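Side-chain contacts in assembly chaperone of ribosomal protein L4 (Acl4) (Chaetomium thermophilum, PDB 5TQB), which acts as an assembly chaperone of ribosomal protein L4, probably holding this client through a tetratricopeptide-repeat scaffold until it joins the ribosome: residues D9-L14 and L45-Q50; E199-A204 and I239-E244; E206-S211 and V232-L237. All blocks are in the same frame, centred on the assembly; numbering follows the deposited sequence.

Contact 1 of 3, residues D9-L14 and L45-Q50; sequences DRATTL and LTLLGQ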
ATOM      1  N   ASP B   9     -21.287 -13.137   7.280  1.00 67.93           N
ATOM      2  CA  ASP B   9     -20.787 -13.155   5.917  1.00 68.78           C
ATOM      3  C   ASP B   9     -21.171 -11.863   5.211  1.00 66.56           C
ATOM      4  O   ASP B   9     -20.375 -11.290   4.472  1.00 67.75           O
ATOM      5  CB  ASP B   9     -21.337 -14.364   5.163  1.00 77.23           C
ATOM      6  CG  ASP B   9     -20.949 -15.679   5.813  1.00 86.06           C
ATOM      7  OD1 ASP B   9     -20.038 -15.672   6.667  1.00 87.16           O
ATOM      8  OD2 ASP B   9     -21.553 -16.723   5.468  1.00 92.05           O
ATOM      9  N   ARG B  10     -22.389 -11.399   5.457  1.00 65.48           N
ATOM     10  CA  ARG B  10     -22.859 -10.160   4.859  1.00 68.05           C
ATOM     11  C   ARG B  10     -22.001  -8.980   5.315  1.00 64.68           C
ATOM     12  O   ARG B  10     -21.570  -8.167   4.501  1.00 60.23           O
ATOM     13  CB  ARG B  10     -24.326  -9.929   5.222  1.00 75.03           C
ATOM     14  CG  ARG B  10     -24.924  -8.640   4.684  1.00 81.22           C
ATOM     15  CD  ARG B  10     -24.923  -8.592   3.163  1.00 86.47           C
ATOM     16  NE  ARG B  10     -25.396  -7.297   2.676  1.00 91.14           N
ATOM     17  CZ  ARG B  10     -25.058  -6.760   1.507  1.00 91.35           C
ATOM     18  NH1 ARG B  10     -24.240  -7.403   0.682  1.00 89.63           N
ATOM     19  NH2 ARG B  10     -25.538  -5.573   1.162  1.00 91.81           N
ATOM     20  N   ALA B  11     -21.748  -8.891   6.615  1.00 64.74           N
ATOM     21  CA  ALA B  11     -20.953  -7.798   7.154  1.00 63.90           C
ATOM     22  C   ALA B  11     -19.531  -7.845   6.600  1.00 63.39           C
ATOM     23  O   ALA B  11     -18.921  -6.806   6.349  1.00 60.01           O
ATOM     24  CB  ALA B  11     -20.938  -7.849   8.668  1.00 64.58           C
ATOM     25  N   THR B  12     -19.017  -9.051   6.390  1.00 64.09           N
ATOM     26  CA  THR B  12     -17.678  -9.222   5.844  1.00 64.33           C
ATOM     27  C   THR B  12     -17.605  -8.731   4.403  1.00 64.55           C
ATOM     28  O   THR B  12     -16.626  -8.091   4.007  1.00 63.58           O
ATOM     29  CB  THR B  12     -17.229 -10.692   5.930  1.00 64.63           C
ATOM     30  OG1 THR B  12     -17.152 -11.080   7.306  1.00 65.16           O
ATOM     31  CG2 THR B  12     -15.858 -10.885   5.296  1.00 64.97           C
ATOM     32  N   THR B  13     -18.637  -9.029   3.620  1.00 66.57           N
ATOM     33  CA  THR B  13     -18.715  -8.545   2.248  1.00 61.74           C
ATOM     34  C   THR B  13     -18.787  -7.027   2.245  1.00 59.20           C
ATOM     35  O   THR B  13     -18.123  -6.372   1.444  1.00 61.20           O
ATOM     36  CB  THR B  13     -19.947  -9.108   1.514  1.00 64.62           C
ATOM     37  OG1 THR B  13     -19.891 -10.537   1.511  1.00 66.48           O
ATOM     38  CG2 THR B  13     -20.004  -8.604   0.069  1.00 63.09           C
ATOM     39  N   LEU B  14     -19.591  -6.474   3.149  1.00 56.91           N
ATOM     40  CA  LEU B  14     -19.737  -5.028   3.265  1.00 61.35           C
ATOM     41  C   LEU B  14     -18.403  -4.378   3.622  1.00 61.94           C
ATOM     42  O   LEU B  14     -18.058  -3.320   3.102  1.00 63.45           O
ATOM     43  CB  LEU B  14     -20.791  -4.676   4.318  1.00 65.02           C
ATOM     44  CG  LEU B  14     -22.254  -4.932   3.945  1.00 69.89           C
ATOM     45  CD1 LEU B  14     -23.157  -4.758   5.157  1.00 72.20           C
ATOM     46  CD2 LEU B  14     -22.694  -4.010   2.821  1.00 71.52           C
ATOM     47  N   LEU B  45     -16.909 -11.271  17.417  1.00 61.50           N
ATOM     48  CA  LEU B  45     -16.190 -10.232  18.138  1.00 59.41           C
ATOM     49  C   LEU B  45     -14.942  -9.815  17.364  1.00 59.19           C
ATOM     50  O   LEU B  45     -14.581  -8.639  17.337  1.00 58.51           O
ATOM     51  CB  LEU B  45     -15.833 -10.723  19.540  1.00 57.68           C
ATOM     52  CG  LEU B  45     -17.045 -10.936  20.447  1.00 59.83           C
ATOM     53  CD1 LEU B  45     -16.699 -11.832  21.633  1.00 61.35           C
ATOM     54  CD2 LEU B  45     -17.585  -9.593  20.916  1.00 59.07           C
ATOM     55  N   THR B  46     -14.292 -10.779  16.722  1.00 59.13           N
ATOM     56  CA  THR B  46     -13.139 -10.483  15.882  1.00 55.25           C
ATOM     57  C   THR B  46     -13.540  -9.509  14.781  1.00 60.63           C
ATOM     58  O   THR B  46     -12.856  -8.509  14.548  1.00 62.23           O
ATOM     59  CB  THR B  46     -12.571 -11.766  15.250  1.00 52.31           C
ATOM     60  OG1 THR B  46     -12.019 -12.591  16.278  1.00 58.61           O
ATOM     61  CG2 THR B  46     -11.486 -11.457  14.236  1.00 48.93           C
ATOM     62  N   LEU B  47     -14.659  -9.801  14.119  1.00 58.97           N
ATOM     63  CA  LEU B  47     -15.136  -8.980  13.014  1.00 57.32           C
ATOM     64  C   LEU B  47     -15.469  -7.573  13.485  1.00 56.55           C
ATOM     65  O   LEU B  47     -15.103  -6.591  12.846  1.00 55.62           O
ATOM     66  CB  LEU B  47     -16.367  -9.619  12.373  1.00 58.31           C
ATOM     67  CG  LEU B  47     -17.027  -8.831  11.244  1.00 57.56           C
ATOM     68  CD1 LEU B  47     -16.053  -8.608  10.110  1.00 55.13           C
ATOM     69  CD2 LEU B  47     -18.265  -9.565  10.747  1.00 62.18           C
ATOM     70  N   LEU B  48     -16.169  -7.481  14.609  1.00 58.04           N
ATOM     71  CA  LEU B  48     -16.471  -6.188  15.202  1.00 60.73           C
ATOM     72  C   LEU B  48     -15.180  -5.442  15.551  1.00 61.65           C
ATOM     73  O   LEU B  48     -15.138  -4.212  15.532  1.00 63.07           O
ATOM     74  CB  LEU B  48     -17.346  -6.369  16.444  1.00 61.97           C
ATOM     75  CG  LEU B  48     -18.842  -6.531  16.170  1.00 61.44           C
ATOM     76  CD1 LEU B  48     -19.554  -7.098  17.388  1.00 62.56           C
ATOM     77  CD2 LEU B  48     -19.452  -5.203  15.775  1.00 62.34           C
ATOM     78  N   GLY B  49     -14.126  -6.197  15.851  1.00 61.45           N
ATOM     79  CA  GLY B  49     -12.828  -5.619  16.140  1.00 61.94           C
ATOM     80  C   GLY B  49     -12.194  -5.012  14.903  1.00 60.29           C
ATOM     81  O   GLY B  49     -11.741  -3.866  14.937  1.00 58.69           O
ATOM     82  N   GLN B  50     -12.152  -5.789  13.819  1.00 59.86           N
ATOM     83  CA  GLN B  50     -11.633  -5.322  12.532  1.00 61.26           C
ATOM     84  C   GLN B  50     -12.358  -4.061  12.083  1.00 62.19           C
ATOM     85  O   GLN B  50     -11.739  -3.116  11.599  1.00 68.02           O
ATOM     86  CB  GLN B  50     -11.826  -6.379  11.438  1.00 62.34           C
ATOM     87  CG  GLN B  50     -11.145  -7.712  11.680  1.00 68.31           C
ATOM     88  CD  GLN B  50     -11.612  -8.795  10.711  1.00 70.37           C
ATOM     89  OE1 GLN B  50     -12.483  -8.564   9.878  1.00 74.53           O
ATOM     90  NE2 GLN B  50     -11.029  -9.982  10.824  1.00 70.34           N
TER
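Leu47 turns CG away from its own backbone nitrogen (chi1 177°), and this carries both methyls across to helix 4-16, where Ala11 and Thr12 meet them. On that side the first torsion of Thr12 (chi1 -63°) sets OG1 opposite the carbonyl carbon and close to the backbone nitrogen, which puts the hydroxyl, not the methyl CG2, against the leucine fork. The example is one of helix packing in an all-helical tetratricopeptide-repeat protein: helix 41-54 lies in a predicted TPR, and helix 4-16 packs against it. The interface is small, burying 105 Å² in all, and the CA atoms of Thr12 and Leu47 stand 7.6 Å apart.

The apolar half of the contact is a methyl pair, Leu47 CD2 against Ala11 CB at 3.8 Å. The small alanine lets the fork of the leucine come up to the helix surface. In the other half the fork straddles a polar atom: Leu47 CD1 and CD2 each lie 3.9 Å from Thr12 OG1, as the two side chains cross obliquely. That oxygen is not left without a polar partner beside the methyls, since it is hydrogen-bonded to the backbone oxygen of Leu8, one turn back. Leu8 and Leu15, also on helix 4-16, add their side chains around Leu47. A chain of another protein sets apolar side-chain atoms against both Thr12 and Gln50, whose NE2 is hydrogen-bonded to Glu86 OE1.

One residue on, the same helix again ties a threonine hydroxyl to its backbone. Asp9 O accepts from Thr13 N at 3.0 Å and from Thr13 OG1 at 3.1 Å, the two donors coming from opposite faces of its carbonyl plane and the hydroxyl tilted 34° out of it.

Contact 2 of 3, residues E199-A204 and I239-E244; sequences ERTEEA and IEVDME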
ATOM      1  N   GLU B 199      25.768  -1.864  14.039  1.00 76.82           N
ATOM      2  CA  GLU B 199      26.873  -1.215  13.340  1.00 80.63           C
ATOM      3  C   GLU B 199      27.420  -2.112  12.231  1.00 80.61           C
ATOM      4  O   GLU B 199      28.607  -2.054  11.902  1.00 83.32           O
ATOM      5  CB  GLU B 199      27.987  -0.840  14.325  1.00 86.14           C
ATOM      6  CG  GLU B 199      27.487  -0.093  15.555  1.00 89.89           C
ATOM      7  CD  GLU B 199      28.574   0.156  16.586  1.00 97.08           C
ATOM      8  OE1 GLU B 199      29.766  -0.055  16.269  1.00103.72           O
ATOM      9  OE2 GLU B 199      28.235   0.562  17.720  1.00 95.53           O
ATOM     10  N   ARG B 200      26.547  -2.946  11.669  1.00 76.71           N
ATOM     11  CA  ARG B 200      26.891  -3.784  10.524  1.00 79.62           C
ATOM     12  C   ARG B 200      26.200  -3.259   9.274  1.00 82.99           C
ATOM     13  O   ARG B 200      25.187  -3.807   8.827  1.00 85.02           O
ATOM     14  CB  ARG B 200      26.475  -5.232  10.766  1.00 78.57           C
ATOM     15  CG  ARG B 200      27.323  -5.964  11.805  1.00 77.65           C
ATOM     16  CD  ARG B 200      27.299  -7.460  11.566  1.00 78.44           C
ATOM     17  NE  ARG B 200      26.676  -8.191  12.660  1.00 83.18           N
ATOM     18  CZ  ARG B 200      26.302  -9.465  12.585  1.00 85.65           C
ATOM     19  NH1 ARG B 200      26.483 -10.147  11.463  1.00 85.17           N
ATOM     20  NH2 ARG B 200      25.741 -10.056  13.631  1.00 87.03           N
ATOM     21  N   THR B 201      26.761  -2.195   8.710  1.00 82.18           N
ATOM     22  CA  THR B 201      26.121  -1.462   7.629  1.00 81.45           C
ATOM     23  C   THR B 201      26.103  -2.233   6.317  1.00 84.51           C
ATOM     24  O   THR B 201      25.095  -2.226   5.606  1.00 84.70           O
ATOM     25  CB  THR B 201      26.808  -0.101   7.412  1.00 80.03           C
ATOM     26  OG1 THR B 201      26.718   0.665   8.619  1.00 81.42           O
ATOM     27  CG2 THR B 201      26.148   0.677   6.279  1.00 78.27           C
ATOM     28  N   GLU B 202      27.206  -2.891   5.983  1.00 86.62           N
ATOM     29  CA  GLU B 202      27.288  -3.569   4.698  1.00 90.10           C
ATOM     30  C   GLU B 202      26.315  -4.741   4.646  1.00 87.28           C
ATOM     31  O   GLU B 202      25.679  -4.983   3.620  1.00 87.70           O
ATOM     32  CB  GLU B 202      28.714  -4.037   4.400  1.00 96.45           C
ATOM     33  CG  GLU B 202      28.889  -4.598   2.993  1.00102.57           C
ATOM     34  CD  GLU B 202      28.273  -3.702   1.924  1.00108.00           C
ATOM     35  OE1 GLU B 202      28.567  -2.486   1.919  1.00110.62           O
ATOM     36  OE2 GLU B 202      27.478  -4.210   1.102  1.00107.52           O
ATOM     37  N   GLU B 203      26.186  -5.458   5.757  1.00 84.02           N
ATOM     38  CA  GLU B 203      25.239  -6.559   5.825  1.00 81.99           C
ATOM     39  C   GLU B 203      23.808  -6.032   5.804  1.00 77.19           C
ATOM     40  O   GLU B 203      22.904  -6.709   5.321  1.00 76.25           O
ATOM     41  CB  GLU B 203      25.479  -7.408   7.071  1.00 83.02           C
ATOM     42  CG  GLU B 203      26.826  -8.112   7.069  1.00 91.11           C
ATOM     43  CD  GLU B 203      26.976  -9.077   8.224  1.00 94.41           C
ATOM     44  OE1 GLU B 203      27.926  -8.912   9.014  1.00 94.18           O
ATOM     45  OE2 GLU B 203      26.141 -10.000   8.341  1.00 97.15           O
ATOM     46  N   ALA B 204      23.603  -4.826   6.327  1.00 74.51           N
ATOM     47  CA  ALA B 204      22.288  -4.198   6.269  1.00 73.39           C
ATOM     48  C   ALA B 204      21.911  -3.903   4.822  1.00 72.85           C
ATOM     49  O   ALA B 204      20.784  -4.162   4.406  1.00 70.42           O
ATOM     50  CB  ALA B 204      22.258  -2.923   7.098  1.00 71.35           C
ATOM     51  N   ILE B 239      17.471   5.201   3.501  1.00 57.68           N
ATOM     52  CA  ILE B 239      18.168   6.471   3.657  1.00 61.83           C
ATOM     53  C   ILE B 239      19.246   6.323   4.732  1.00 65.73           C
ATOM     54  O   ILE B 239      20.322   6.906   4.629  1.00 69.07           O
ATOM     55  CB  ILE B 239      17.196   7.604   4.030  1.00 61.21           C
ATOM     56  CG1 ILE B 239      16.156   7.787   2.929  1.00 61.95           C
ATOM     57  CG2 ILE B 239      17.938   8.919   4.218  1.00 67.36           C
ATOM     58  CD1 ILE B 239      14.957   8.606   3.355  1.00 64.65           C
ATOM     59  N   GLU B 240      18.943   5.523   5.749  1.00 66.16           N
ATOM     60  CA  GLU B 240      19.864   5.267   6.845  1.00 68.52           C
ATOM     61  C   GLU B 240      21.196   4.719   6.339  1.00 70.26           C
ATOM     62  O   GLU B 240      22.258   5.210   6.729  1.00 71.12           O
ATOM     63  CB  GLU B 240      19.237   4.281   7.834  1.00 70.92           C
ATOM     64  CG  GLU B 240      20.071   4.020   9.087  1.00 75.94           C
ATOM     65  CD  GLU B 240      20.041   5.174  10.075  1.00 78.79           C
ATOM     66  OE1 GLU B 240      18.934   5.675  10.367  1.00 76.23           O
ATOM     67  OE2 GLU B 240      21.122   5.577  10.561  1.00 82.82           O
ATOM     68  N   VAL B 241      21.138   3.713   5.469  1.00 69.34           N
ATOM     69  CA  VAL B 241      22.346   3.040   4.987  1.00 68.20           C
ATOM     70  C   VAL B 241      22.749   3.470   3.572  1.00 67.32           C
ATOM     71  O   VAL B 241      23.367   2.700   2.833  1.00 66.97           O
ATOM     72  CB  VAL B 241      22.190   1.505   5.039  1.00 70.10           C
ATOM     73  CG1 VAL B 241      21.914   1.049   6.468  1.00 69.22           C
ATOM     74  CG2 VAL B 241      21.083   1.054   4.118  1.00 68.46           C
ATOM     75  N   ASP B 242      22.384   4.696   3.204  1.00 68.29           N
ATOM     76  CA  ASP B 242      22.910   5.361   2.006  1.00 73.32           C
ATOM     77  C   ASP B 242      22.510   4.711   0.682  1.00 75.82           C
ATOM     78  O   ASP B 242      23.317   4.647  -0.248  1.00 76.64           O
ATOM     79  CB  ASP B 242      24.438   5.462   2.079  1.00 80.84           C
ATOM     80  CG  ASP B 242      24.917   6.159   3.338  1.00 85.15           C
ATOM     81  OD1 ASP B 242      24.915   7.410   3.358  1.00 88.34           O
ATOM     82  OD2 ASP B 242      25.292   5.457   4.305  1.00 83.98           O
HETATM   83  N   MSE B 243      21.271   4.232   0.603  1.00 75.44           N
HETATM   84  CA  MSE B 243      20.714   3.734  -0.650  1.00 76.31           C
HETATM   85  C   MSE B 243      19.563   4.643  -1.083  1.00 72.97           C
HETATM   86  O   MSE B 243      18.421   4.204  -1.256  1.00 68.80           O
HETATM   87  CB  MSE B 243      20.248   2.285  -0.496  1.00 79.29           C
HETATM   88  CG  MSE B 243      21.371   1.262  -0.614  1.00 84.53           C
HETATM   89 SE   MSE B 243      20.731  -0.574  -0.413  1.00103.99          SE
HETATM   90  CE  MSE B 243      20.378  -0.494   1.468  1.00 66.33           C
ATOM     91  N   GLU B 244      19.882   5.923  -1.246  1.00 72.04           N
ATOM     92  CA  GLU B 244      18.885   6.928  -1.581  1.00 72.76           C
ATOM     93  C   GLU B 244      18.301   6.684  -2.970  1.00 74.66           C
ATOM     94  O   GLU B 244      17.118   6.929  -3.203  1.00 73.18           O
ATOM     95  CB  GLU B 244      19.488   8.334  -1.508  1.00 73.21           C
ATOM     96  CG  GLU B 244      19.979   8.730  -0.120  1.00 76.61           C
ATOM     97  CD  GLU B 244      21.442   8.361   0.144  1.00 80.02           C
ATOM     98  OE1 GLU B 244      22.039   7.596  -0.646  1.00 80.21           O
ATOM     99  OE2 GLU B 244      21.994   8.850   1.153  1.00 80.67           O
TER
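Val241 meets Thr201 and Ala204 where the end of helix 228-240 comes beside the start of helix 201-212, in an all-helical fold probably of the tetratricopeptide-repeat kind. Two Schellman motifs frame the contact: Glu199 and Asp242, both with positive phi, are the C-prime residues that close the helices before them.

The contact across the two segments is apolar. Val241 CG1 rests on Ala204 CB at 4.0 Å, placed there by a first torsion (chi1 -59°) that puts this methyl opposite the carbonyl carbon. Looser packing brings Thr201 CG2 to 4.2 Å from Val241 CB. Ile196, from helix 185-197, touches both Ala204 and Val241 and so extends the same apolar patch.

Hydrogen bonding enters through the backbone of the turn. Val241 O accepts from Arg205 NE, a bond that joins the turn to the helix bearing Ala204. The Schellman bond from Asp242 N to Ile239 O is weak, at 3.3 Å.

Charged groups surround the apolar patch. A chain of another protein supplies basic side chains that form salt bridges with Glu240 OE2 and Asp242 OD2, so the turn also belongs to the interface between the proteins. Within the opening turn of helix 201-212, the N-cap residue Arg200 reaches Glu203, three positions on. Its NH1 forms a salt bridge with Glu203 OE1 at 3.1 Å, nearly straight (174°), with the oxygen at the guanidinium edge, met on its syn side, and the donor 29° out of the carboxylate plane.

Contact 3 of 3, residues E206-S211 and V232-L237; sequences EALRRS and VSLVRL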
ATOM      1  N   GLU B 206      23.132  -5.394   2.176  1.00 79.77           N
ATOM      2  CA  GLU B 206      22.974  -6.706   1.562  1.00 80.11           C
ATOM      3  C   GLU B 206      21.565  -7.253   1.789  1.00 74.84           C
ATOM      4  O   GLU B 206      20.936  -7.781   0.869  1.00 73.30           O
ATOM      5  CB  GLU B 206      24.005  -7.668   2.149  1.00 87.13           C
ATOM      6  CG  GLU B 206      24.069  -9.028   1.477  1.00 94.28           C
ATOM      7  CD  GLU B 206      25.069  -9.955   2.148  1.00101.24           C
ATOM      8  OE1 GLU B 206      25.757 -10.715   1.432  1.00104.45           O
ATOM      9  OE2 GLU B 206      25.167  -9.922   3.396  1.00102.64           O
ATOM     10  N   ALA B 207      21.073  -7.109   3.016  1.00 69.90           N
ATOM     11  CA  ALA B 207      19.750  -7.598   3.384  1.00 68.05           C
ATOM     12  C   ALA B 207      18.651  -6.819   2.672  1.00 68.79           C
ATOM     13  O   ALA B 207      17.690  -7.406   2.176  1.00 66.66           O
ATOM     14  CB  ALA B 207      19.559  -7.512   4.889  1.00 66.67           C
ATOM     15  N   LEU B 208      18.794  -5.499   2.625  1.00 71.11           N
ATOM     16  CA  LEU B 208      17.787  -4.647   2.005  1.00 71.23           C
ATOM     17  C   LEU B 208      17.713  -4.866   0.495  1.00 71.81           C
ATOM     18  O   LEU B 208      16.629  -4.864  -0.092  1.00 71.65           O
ATOM     19  CB  LEU B 208      18.090  -3.182   2.304  1.00 70.20           C
ATOM     20  CG  LEU B 208      17.750  -2.692   3.712  1.00 69.63           C
ATOM     21  CD1 LEU B 208      18.298  -1.291   3.934  1.00 70.58           C
ATOM     22  CD2 LEU B 208      16.251  -2.717   3.972  1.00 66.04           C
ATOM     23  N   ARG B 209      18.871  -5.054  -0.127  1.00 73.39           N
ATOM     24  CA  ARG B 209      18.946  -5.340  -1.554  1.00 74.53           C
ATOM     25  C   ARG B 209      18.232  -6.654  -1.853  1.00 76.32           C
ATOM     26  O   ARG B 209      17.656  -6.832  -2.930  1.00 77.72           O
ATOM     27  CB  ARG B 209      20.411  -5.430  -1.992  1.00 77.82           C
ATOM     28  CG  ARG B 209      20.796  -4.539  -3.168  1.00 80.46           C
ATOM     29  CD  ARG B 209      22.140  -3.851  -2.929  1.00 83.77           C
ATOM     30  NE  ARG B 209      23.142  -4.767  -2.387  1.00 87.07           N
ATOM     31  CZ  ARG B 209      24.231  -4.390  -1.717  1.00 86.30           C
ATOM     32  NH1 ARG B 209      24.477  -3.104  -1.493  1.00 86.66           N
ATOM     33  NH2 ARG B 209      25.074  -5.305  -1.263  1.00 84.19           N
ATOM     34  N   ARG B 210      18.262  -7.570  -0.891  1.00 76.65           N
ATOM     35  CA  ARG B 210      17.606  -8.861  -1.051  1.00 76.62           C
ATOM     36  C   ARG B 210      16.090  -8.747  -0.930  1.00 76.25           C
ATOM     37  O   ARG B 210      15.356  -9.371  -1.696  1.00 78.12           O
ATOM     38  CB  ARG B 210      18.129  -9.863  -0.026  1.00 76.81           C
ATOM     39  CG  ARG B 210      17.376 -11.172  -0.051  1.00 75.85           C
ATOM     40  CD  ARG B 210      18.188 -12.294   0.532  1.00 77.97           C
ATOM     41  NE  ARG B 210      17.483 -13.563   0.418  1.00 82.34           N
ATOM     42  CZ  ARG B 210      17.966 -14.726   0.834  1.00 86.89           C
ATOM     43  NH1 ARG B 210      19.167 -14.787   1.393  1.00 88.45           N
ATOM     44  NH2 ARG B 210      17.246 -15.830   0.689  1.00 88.18           N
ATOM     45  N   SER B 211      15.624  -7.957   0.033  1.00 72.43           N
ATOM     46  CA  SER B 211      14.195  -7.767   0.232  1.00 71.36           C
ATOM     47  C   SER B 211      13.568  -7.090  -0.978  1.00 72.78           C
ATOM     48  O   SER B 211      12.458  -7.428  -1.377  1.00 72.60           O
ATOM     49  CB  SER B 211      13.929  -6.926   1.480  1.00 71.82           C
ATOM     50  OG  SER B 211      14.347  -5.587   1.289  1.00 75.12           O
ATOM     51  N   VAL B 232       7.057   2.282   4.152  1.00 51.17           N
ATOM     52  CA  VAL B 232       7.502   3.521   4.762  1.00 54.10           C
ATOM     53  C   VAL B 232       8.728   3.212   5.617  1.00 56.21           C
ATOM     54  O   VAL B 232       9.756   3.882   5.508  1.00 57.23           O
ATOM     55  CB  VAL B 232       6.397   4.167   5.622  1.00 56.35           C
ATOM     56  CG1 VAL B 232       6.927   5.397   6.363  1.00 58.38           C
ATOM     57  CG2 VAL B 232       5.211   4.547   4.754  1.00 58.96           C
ATOM     58  N   SER B 233       8.612   2.184   6.454  1.00 54.20           N
ATOM     59  CA  SER B 233       9.717   1.734   7.289  1.00 56.09           C
ATOM     60  C   SER B 233      10.929   1.414   6.427  1.00 55.15           C
ATOM     61  O   SER B 233      12.074   1.709   6.799  1.00 49.79           O
ATOM     62  CB  SER B 233       9.298   0.503   8.091  1.00 60.06           C
ATOM     63  OG  SER B 233      10.417  -0.213   8.582  1.00 63.11           O
ATOM     64  N   LEU B 234      10.670   0.822   5.266  1.00 52.87           N
ATOM     65  CA  LEU B 234      11.736   0.472   4.337  1.00 53.34           C
ATOM     66  C   LEU B 234      12.517   1.712   3.900  1.00 57.23           C
ATOM     67  O   LEU B 234      13.746   1.704   3.899  1.00 62.81           O
ATOM     68  CB  LEU B 234      11.164  -0.244   3.116  1.00 50.13           C
ATOM     69  CG  LEU B 234      12.159  -0.548   1.998  1.00 52.60           C
ATOM     70  CD1 LEU B 234      13.226  -1.523   2.482  1.00 54.21           C
ATOM     71  CD2 LEU B 234      11.431  -1.086   0.789  1.00 54.79           C
ATOM     72  N   VAL B 235      11.804   2.773   3.533  1.00 54.68           N
ATOM     73  CA  VAL B 235      12.449   3.997   3.069  1.00 55.86           C
ATOM     74  C   VAL B 235      13.393   4.569   4.126  1.00 56.15           C
ATOM     75  O   VAL B 235      14.464   5.078   3.792  1.00 53.73           O
ATOM     76  CB  VAL B 235      11.414   5.062   2.667  1.00 54.06           C
ATOM     77  CG1 VAL B 235      12.075   6.400   2.398  1.00 55.74           C
ATOM     78  CG2 VAL B 235      10.661   4.617   1.429  1.00 57.51           C
ATOM     79  N   ARG B 236      12.987   4.490   5.393  1.00 55.34           N
ATOM     80  CA  ARG B 236      13.800   4.991   6.495  1.00 59.48           C
ATOM     81  C   ARG B 236      15.086   4.173   6.594  1.00 60.44           C
ATOM     82  O   ARG B 236      16.167   4.725   6.804  1.00 61.36           O
ATOM     83  CB  ARG B 236      13.022   4.935   7.814  1.00 61.86           C
ATOM     84  CG  ARG B 236      11.873   5.939   7.913  1.00 59.17           C
ATOM     85  CD  ARG B 236      10.915   5.615   9.070  1.00 60.15           C
ATOM     86  NE  ARG B 236      11.559   5.676  10.387  1.00 65.99           N
ATOM     87  CZ  ARG B 236      11.461   6.690  11.251  1.00 66.66           C
ATOM     88  NH1 ARG B 236      10.738   7.767  10.965  1.00 67.49           N
ATOM     89  NH2 ARG B 236      12.091   6.629  12.420  1.00 65.81           N
ATOM     90  N   LEU B 237      14.963   2.862   6.408  1.00 57.51           N
ATOM     91  CA  LEU B 237      16.123   1.978   6.399  1.00 60.26           C
ATOM     92  C   LEU B 237      17.054   2.280   5.226  1.00 61.81           C
ATOM     93  O   LEU B 237      18.272   2.215   5.367  1.00 62.70           O
ATOM     94  CB  LEU B 237      15.687   0.513   6.333  1.00 60.48           C
ATOM     95  CG  LEU B 237      14.865  -0.028   7.506  1.00 58.96           C
ATOM     96  CD1 LEU B 237      14.472  -1.460   7.228  1.00 61.34           C
ATOM     97  CD2 LEU B 237      15.619   0.061   8.807  1.00 58.21           C
TER
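Leu208 brings one methyl, CD2, against both Leu234 and Leu237, touching Leu234 CD1 at 3.6 Å and Leu237 CD1 at 3.9 Å. The two pairings differ in direction: Leu208 and Leu234 slide past each other in opposite senses, whereas Leu208 and Leu237 meet at about a right angle. The other methyl, Leu208 CD1, lies over the backbone, 3.8 Å from Leu237 O.

Leu234 owes its reach to a first torsion that sets CG opposite the backbone nitrogen (chi1 174°), bringing CD1 toward helix 201-212. Ser211 OG stands at the margin, 4.4 Å from Leu234 CD1, and donates to Leu208 O at 2.8 Å, so this buried hydroxyl is satisfied within its own helix.

Farther out, the short segments 206-211 and 232-237 run roughly antiparallel, their axes 11.6 Å apart at an angle of 144°. Helix 185-197 closes over the leucines with Ala192 against Leu208 and Ile196 against Leu237, while Trp215 packs on Leu234. Cutting Leu208 back to an alanine would take away both methyls and is likely to leave a gap in front of Leu234 CD1 and Leu237 CD1. Because the side-chain pairing is essentially apolar, with the polar serine bonded locally, the two consecutive helices are held here by side-chain fit and burial, not by directional bonds.

How the contacts relate
All three are buried contacts made mainly by apolar side chains, though contacts 1 and 2 each include a partly exposed threonine. Contact 3 lies nearest the centre of the chain, about 13 Å between centres, and it is chiefly a cluster of leucines. Contact 2 uses the same two helices, 201-212 and 228-240, about 9 Å away between centres, where one helix begins and the other ends; there charged groups gather beside the apolar patch. Leu208 unites the two by packing on Val241 and Met243. Contact 1 lies on the opposite side of the chain's centre, touches neither of the others, and pairs helices 4-16 and 41-54 through a leucine set partly against a hydroxyl.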